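Local coordinates for protein kcn28 (Kitasatospora, PDB 6J31) that is of unknown function but has the two-domain GT-B fold and resembles erythromycin biosynthesis protein CIII in its C-terminal domain, at residues A[13-16]-A[17-21]; A[162-165]-A[166-170]; A[321-324]-A[325-329]. All blocks are in the same frame, centred on the assembly; numbering follows the deposited sequence.

Contact 1 of 3, residues A[13-16]-A[17-21]; sequences PSRG and HLHPS
Arg15, inside a short 3-10 turn, sends its guanidinium forward along the chain onto Leu18 and His19. Its CG stands anti to the backbone N (chi1 -162°), and bends further along bring the chain round to cross Leu18 at about a right angle. NH1 rests on Leu18 CB at 3.2 Å, while Leu18 CD2 lies over one face of the guanidinium. At the edge, NH2 lies 3.2 Å from His19 CB; the imidazole beyond is turned 54° from the guanidinium plane, so the two groups do not stack. NH1 also comes within 3.2 Å of His19 N, but both are donors and no bond results. A long, flat-ended arginine suits this place, since it can lie against the aliphatic carbons Leu18 CD2 and His19 CB while the charge stays at the exposed surface.

The turn itself is closed by His17 N giving its hydrogen to Ser14 O (3.1 Å, 153° at the hydrogen). His17 CG points away from its own carbonyl carbon and beside its N, which folds the ring back along the preceding residues: Gly16 O lies over one face, and Ser14 CB approaches CD2 obliquely at 3.7 Å. Further on, Pro20 CG rests on Gly16 O at 3.6 Å. Histidine suits the place because its ND1 is hydrogen-bonded to Asp107 OD1 while the side chain also touches (2E,2'E)-3,3'-(1,2-phenylene)di(prop-2-enoic acid) in its pocket.

All of this lies in the loop from strand 6-10 to helix 22-30, where Pro13 packs on Asn39 and buried Leu18 on Tyr37 and Asn39, both against strand 34-39 of the N-terminal parallel sheet.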
loop_
_atom_site.group_PDB
_atom_site.type_symbol
_atom_site.label_atom_id
_atom_site.label_comp_id
_atom_site.label_asym_id
_atom_site.label_seq_id
_atom_site.Cartn_x
_atom_site.Cartn_y
_atom_site.Cartn_z
ATOM N N PRO A 13 -5.823 5.935 9.492
ATOM C CA PRO A 13 -5.327 4.784 10.263
ATOM C C PRO A 13 -5.330 3.458 9.511
ATOM O O PRO A 13 -4.751 2.490 10.024
ATOM C CB PRO A 13 -6.289 4.736 11.460
ATOM C CG PRO A 13 -7.551 5.322 10.935
ATOM C CD PRO A 13 -7.118 6.420 10.008
ATOM N N SER A 14 -5.941 3.376 8.326
ATOM C CA SER A 14 -5.929 2.132 7.559
ATOM C C SER A 14 -4.496 1.686 7.287
ATOM O O SER A 14 -3.606 2.510 7.058
ATOM C CB SER A 14 -6.690 2.313 6.246
ATOM O OG SER A 14 -8.008 2.778 6.481
ATOM N N ARG A 15 -4.276 0.367 7.306
ATOM C CA ARG A 15 -2.909 -0.138 7.433
ATOM C C ARG A 15 -2.061 0.117 6.188
ATOM O O ARG A 15 -0.847 0.327 6.303
ATOM C CB ARG A 15 -2.916 -1.629 7.765
ATOM C CG ARG A 15 -1.580 -2.091 8.333
ATOM C CD ARG A 15 -1.088 -1.044 9.340
ATOM N NE ARG A 15 0.365 -0.905 9.412
ATOM C CZ ARG A 15 1.085 -0.065 8.673
ATOM N NH1 ARG A 15 0.496 0.719 7.782
ATOM N NH2 ARG A 15 2.399 -0.012 8.833
ATOM N N GLY A 16 -2.658 0.114 5.004
ATOM C CA GLY A 16 -1.816 0.345 3.851
ATOM C C GLY A 16 -1.378 1.779 3.639
ATOM O O GLY A 16 -0.707 2.071 2.645
ATOM N N HIS A 17 -1.734 2.688 4.548
ATOM C CA HIS A 17 -1.546 4.117 4.338
ATOM C C HIS A 17 -0.616 4.743 5.361
ATOM O O HIS A 17 -0.503 5.972 5.415
ATOM C CB HIS A 17 -2.900 4.820 4.346
ATOM C CG HIS A 17 -3.853 4.262 3.344
ATOM N ND1 HIS A 17 -4.102 4.873 2.136
ATOM C CD2 HIS A 17 -4.583 3.122 3.350
ATOM C CE1 HIS A 17 -4.963 4.146 1.448
ATOM N NE2 HIS A 17 -5.271 3.079 2.162
ATOM N N LEU A 18 0.052 3.931 6.172
ATOM C CA LEU A 18 0.965 4.415 7.193
ATOM C C LEU A 18 2.416 4.084 6.875
ATOM O O LEU A 18 3.248 4.988 6.772
ATOM C CB LEU A 18 0.557 3.810 8.537
ATOM C CG LEU A 18 0.762 4.632 9.799
ATOM C CD1 LEU A 18 0.031 5.962 9.708
ATOM C CD2 LEU A 18 0.240 3.807 10.948
ATOM N N HIS A 19 2.730 2.803 6.678
ATOM C CA HIS A 19 4.122 2.401 6.482
ATOM C C HIS A 19 4.792 3.013 5.254
ATOM O O HIS A 19 6.000 3.297 5.333
ATOM C CB HIS A 19 4.228 0.872 6.425
ATOM C CG HIS A 19 5.640 0.367 6.471
ATOM N ND1 HIS A 19 6.330 0.193 7.652
ATOM C CD2 HIS A 19 6.495 0.013 5.481
ATOM C CE1 HIS A 19 7.544 -0.254 7.391
ATOM N NE2 HIS A 19 7.671 -0.372 6.081
ATOM N N PRO A 20 4.122 3.204 4.110
ATOM C CA PRO A 20 4.853 3.700 2.930
ATOM C C PRO A 20 5.608 5.005 3.143
ATOM O O PRO A 20 6.671 5.180 2.534
ATOM C CB PRO A 20 3.744 3.853 1.881
ATOM C CG PRO A 20 2.759 2.804 2.250
ATOM C CD PRO A 20 2.749 2.792 3.749
ATOM N N SER A 21 5.125 5.921 3.984
ATOM C CA SER A 21 5.757 7.231 4.087
ATOM C C SER A 21 6.527 7.480 5.383
ATOM O O SER A 21 7.062 8.582 5.545
ATOM C CB SER A 21 4.708 8.337 3.899
ATOM O OG SER A 21 3.641 8.199 4.821
#

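Contact 2 of 3, residues A[162-165]-A[166-170]; sequences DAWL and EDSGV
Ser168 tucks its hydroxyl beneath the indole of Trp164, with OG 3.2 Å from the ring plane and offset toward the rim, near NE1 but badly angled for a bond. OG stands beside its own backbone N and is turned back to Trp164 O; this hydrogen bond is very short as modelled and its length doubtful. Ser168 N also donates to Trp164 O, at 2.9 Å. Serine suits the place because its short side chain fits under the indole and carries a donor for Trp164 O.

The helix then ends in a Schellman motif. Gly169, with the positive phi (86°) that glycine adopts easily, lets Val170 N reach Leu165 O at 2.9 Å, while its own N donates to Glu166 O at 3.3 Å; Val170 CG2 packs on Leu165 CB at 4.0 Å. The indole packs on both helix 74-96 and helix 112-120, Val170 on the latter.

The other side is looser and exposed. Glu166 N donates to Asp162 O at 3.0 Å, while Asp162 OD2 and Glu166 OE2 stay 6.5 Å apart.

The chemistry implies a helix end whose last carbonyls meet N-H groups and a hydroxyl, while the acids probably stay ionised.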
loop_
_atom_site.group_PDB
_atom_site.type_symbol
_atom_site.label_atom_id
_atom_site.label_comp_id
_atom_site.label_asym_id
_atom_site.label_seq_id
_atom_site.Cartn_x
_atom_site.Cartn_y
_atom_site.Cartn_z
ATOM N N ASP A 162 -21.024 16.168 -3.870
ATOM C CA ASP A 162 -20.976 17.483 -4.503
ATOM C C ASP A 162 -21.371 18.579 -3.526
ATOM O O ASP A 162 -20.813 19.682 -3.560
ATOM C CB ASP A 162 -21.877 17.528 -5.736
ATOM C CG ASP A 162 -21.334 16.702 -6.877
ATOM O OD1 ASP A 162 -20.140 16.340 -6.827
ATOM O OD2 ASP A 162 -22.088 16.441 -7.838
ATOM N N ALA A 163 -22.348 18.303 -2.663
ATOM C CA ALA A 163 -22.752 19.290 -1.670
ATOM C C ALA A 163 -21.632 19.569 -0.677
ATOM O O ALA A 163 -21.446 20.714 -0.247
ATOM C CB ALA A 163 -24.000 18.814 -0.943
ATOM N N TRP A 164 -20.887 18.532 -0.284
ATOM C CA TRP A 164 -19.764 18.742 0.625
ATOM C C TRP A 164 -18.696 19.625 -0.012
ATOM O O TRP A 164 -18.134 20.502 0.652
ATOM C CB TRP A 164 -19.178 17.402 1.063
ATOM C CG TRP A 164 -17.952 17.555 1.902
ATOM C CD1 TRP A 164 -17.877 18.099 3.147
ATOM C CD2 TRP A 164 -16.622 17.145 1.562
ATOM N NE1 TRP A 164 -16.585 18.062 3.602
ATOM C CE2 TRP A 164 -15.794 17.479 2.648
ATOM C CE3 TRP A 164 -16.055 16.522 0.449
ATOM C CZ2 TRP A 164 -14.425 17.222 2.649
ATOM C CZ3 TRP A 164 -14.698 16.270 0.447
ATOM C CH2 TRP A 164 -13.896 16.616 1.542
ATOM N N LEU A 165 -18.420 19.427 -1.306
ATOM C CA LEU A 165 -17.468 20.296 -1.996
ATOM C C LEU A 165 -17.958 21.739 -2.005
ATOM O O LEU A 165 -17.196 22.667 -1.709
ATOM C CB LEU A 165 -17.225 19.819 -3.433
ATOM C CG LEU A 165 -16.268 18.679 -3.807
ATOM C CD1 LEU A 165 -16.037 17.714 -2.678
ATOM C CD2 LEU A 165 -16.778 17.939 -5.037
ATOM N N GLU A 166 -19.231 21.945 -2.351
ATOM C CA GLU A 166 -19.779 23.297 -2.381
ATOM C C GLU A 166 -19.805 23.914 -0.989
ATOM O O GLU A 166 -19.441 25.082 -0.817
ATOM C CB GLU A 166 -21.167 23.278 -3.016
ATOM C CG GLU A 166 -21.118 22.834 -4.474
ATOM C CD GLU A 166 -22.464 22.875 -5.164
ATOM O OE1 GLU A 166 -23.490 23.034 -4.468
ATOM O OE2 GLU A 166 -22.494 22.734 -6.407
ATOM N N ASP A 167 -20.228 23.146 0.017
ATOM C CA ASP A 167 -20.243 23.669 1.378
ATOM C C ASP A 167 -18.839 23.962 1.893
ATOM O O ASP A 167 -18.669 24.840 2.745
ATOM C CB ASP A 167 -20.950 22.694 2.314
ATOM C CG ASP A 167 -21.405 23.355 3.596
ATOM O OD1 ASP A 167 -22.078 24.402 3.521
ATOM O OD2 ASP A 167 -21.075 22.834 4.682
ATOM N N SER A 168 -17.826 23.254 1.388
ATOM C CA SER A 168 -16.459 23.405 1.874
ATOM C C SER A 168 -15.670 24.438 1.088
ATOM O O SER A 168 -14.472 24.603 1.335
ATOM C CB SER A 168 -15.721 22.064 1.834
ATOM O OG SER A 168 -16.498 21.036 2.420
ATOM N N GLY A 169 -16.306 25.126 0.149
ATOM C CA GLY A 169 -15.651 26.197 -0.567
ATOM C C GLY A 169 -14.857 25.781 -1.777
ATOM O O GLY A 169 -13.990 26.544 -2.217
ATOM N N VAL A 170 -15.120 24.603 -2.336
ATOM C CA VAL A 170 -14.442 24.167 -3.557
ATOM C C VAL A 170 -15.472 23.682 -4.574
ATOM O O VAL A 170 -15.373 22.546 -5.060
ATOM C CB VAL A 170 -13.395 23.078 -3.252
ATOM C CG1 VAL A 170 -12.204 23.676 -2.520
ATOM C CG2 VAL A 170 -14.001 21.940 -2.426
#

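Contact 3 of 3, residues A[321-324]-A[325-329]; sequences APQA and NDQPA
Gln327 turns its side-chain amide back on the loop before it, and hydrogen bonds carry most of the contact. OE1 takes two backbone donors, Gln323 N at 2.8 Å and Ala324 N at 2.9 Å; the first lies only 18° from the amide carbonyl plane, the second well above it. A bend at chi2 (148°) carries OE1 to this pair, and two bonds to one oxygen fix the turn of the amide, whose NE2 has a weak bond to Ser237. In return, Gln327 N donates to Ala324 O at 3.2 Å. Glutamine suits the place because one amide can both accept and donate.

Van der Waals contacts flank these bonds. Pro322 CB packs on Gln327 CB at 3.7 Å and, as an apolar pair, on Pro328 CD at 4.4 Å; Pro328 CD sits 3.0 Å from Ala324 O. Proline, with no N-H to donate, fits near the beginning of a helix.

Asn325 touches (2E,2'E)-3,3'-(1,2-phenylene)di(prop-2-enoic acid), and Asp326 packs on a modified side chain of a bound peptide. Asp326 OD2 is hydrogen-bonded to Thr130 OG1 of the N-terminal half. A strand-to-helix loop leading through Asp326 into helix 327-336, facing the cleft, is consistent with the C-terminal domain of this GT-B family.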
loop_
_atom_site.group_PDB
_atom_site.type_symbol
_atom_site.label_atom_id
_atom_site.label_comp_id
_atom_site.label_asym_id
_atom_site.label_seq_id
_atom_site.Cartn_x
_atom_site.Cartn_y
_atom_site.Cartn_z
ATOM N N ALA A 321 -1.878 -14.402 -5.211
ATOM C CA ALA A 321 -3.275 -14.819 -5.106
ATOM C C ALA A 321 -4.119 -13.570 -4.882
ATOM O O ALA A 321 -4.518 -13.272 -3.746
ATOM C CB ALA A 321 -3.480 -15.831 -3.979
ATOM N N PRO A 322 -4.420 -12.823 -5.941
ATOM C CA PRO A 322 -5.110 -11.541 -5.766
ATOM C C PRO A 322 -6.540 -11.729 -5.289
ATOM O O PRO A 322 -7.221 -12.697 -5.641
ATOM C CB PRO A 322 -5.070 -10.929 -7.170
ATOM C CG PRO A 322 -5.028 -12.120 -8.073
ATOM C CD PRO A 322 -4.163 -13.123 -7.360
ATOM N N GLN A 323 -6.995 -10.780 -4.470
ATOM C CA GLN A 323 -8.358 -10.807 -3.953
ATOM C C GLN A 323 -8.944 -9.399 -3.896
ATOM O O GLN A 323 -9.924 -9.101 -4.582
ATOM C CB GLN A 323 -8.394 -11.463 -2.566
ATOM C CG GLN A 323 -7.680 -12.814 -2.491
ATOM C CD GLN A 323 -8.398 -13.836 -1.637
ATOM O OE1 GLN A 323 -9.504 -13.594 -1.155
ATOM N NE2 GLN A 323 -7.768 -14.991 -1.442
ATOM N N ALA A 324 -8.349 -8.528 -3.083
ATOM C CA ALA A 324 -8.906 -7.203 -2.855
ATOM C C ALA A 324 -8.732 -6.329 -4.097
ATOM O O ALA A 324 -8.124 -6.725 -5.092
ATOM C CB ALA A 324 -8.257 -6.560 -1.630
ATOM N N ASN A 325 -9.285 -5.113 -4.023
ATOM C CA ASN A 325 -9.400 -4.247 -5.196
ATOM C C ASN A 325 -8.035 -3.967 -5.835
ATOM O O ASN A 325 -7.899 -3.989 -7.065
ATOM C CB ASN A 325 -10.130 -2.951 -4.809
ATOM C CG ASN A 325 -9.614 -2.362 -3.501
ATOM O OD1 ASN A 325 -8.475 -2.613 -3.103
ATOM N ND2 ASN A 325 -10.442 -1.561 -2.839
ATOM N N ASP A 326 -7.015 -3.689 -5.016
ATOM C CA ASP A 326 -5.694 -3.325 -5.534
ATOM C C ASP A 326 -4.989 -4.498 -6.212
ATOM O O ASP A 326 -4.245 -4.309 -7.182
ATOM C CB ASP A 326 -4.825 -2.799 -4.393
ATOM C CG ASP A 326 -3.654 -1.987 -4.883
ATOM O OD1 ASP A 326 -3.721 -1.501 -6.029
ATOM O OD2 ASP A 326 -2.658 -1.863 -4.139
ATOM N N GLN A 327 -5.190 -5.705 -5.705
ATOM C CA GLN A 327 -4.360 -6.870 -5.998
ATOM C C GLN A 327 -4.415 -7.433 -7.421
ATOM O O GLN A 327 -3.381 -7.914 -7.904
ATOM C CB GLN A 327 -4.681 -7.968 -4.985
ATOM C CG GLN A 327 -4.103 -7.658 -3.613
ATOM C CD GLN A 327 -4.937 -8.200 -2.478
ATOM O OE1 GLN A 327 -5.594 -9.231 -2.612
ATOM N NE2 GLN A 327 -4.911 -7.508 -1.345
ATOM N N PRO A 328 -5.564 -7.454 -8.117
ATOM C CA PRO A 328 -5.558 -8.073 -9.456
ATOM C C PRO A 328 -4.583 -7.413 -10.416
ATOM O O PRO A 328 -3.831 -8.115 -11.104
ATOM C CB PRO A 328 -7.011 -7.913 -9.926
ATOM C CG PRO A 328 -7.794 -7.717 -8.690
ATOM C CD PRO A 328 -6.901 -6.936 -7.790
ATOM N N ALA A 329 -4.554 -6.079 -10.463
ATOM C CA ALA A 329 -3.594 -5.400 -11.328
ATOM C C ALA A 329 -2.163 -5.660 -10.874
ATOM O O ALA A 329 -1.274 -5.867 -11.709
ATOM C CB ALA A 329 -3.886 -3.901 -11.370
#

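How the contacts relate
From the N terminus, contact 1 closes a turn in the loop after the first strand of the N-terminal sheet, contact 2 ends helix 152-167, and contact 3 closes the loop between strand 318-320 of the C-terminal sheet and helix 327-336. They follow in series; none nests in or crosses another. Contacts 1 and 3 each give one residue, His17 and Asn325, to the same ligand pocket in the cleft between the two halves of the fold, though their centres are about 18 Å apart. Contact 2 lies farther out, its centre about 27 Å from that of contact 1, and ties helix 152-167 to helices 74-96 and 112-120.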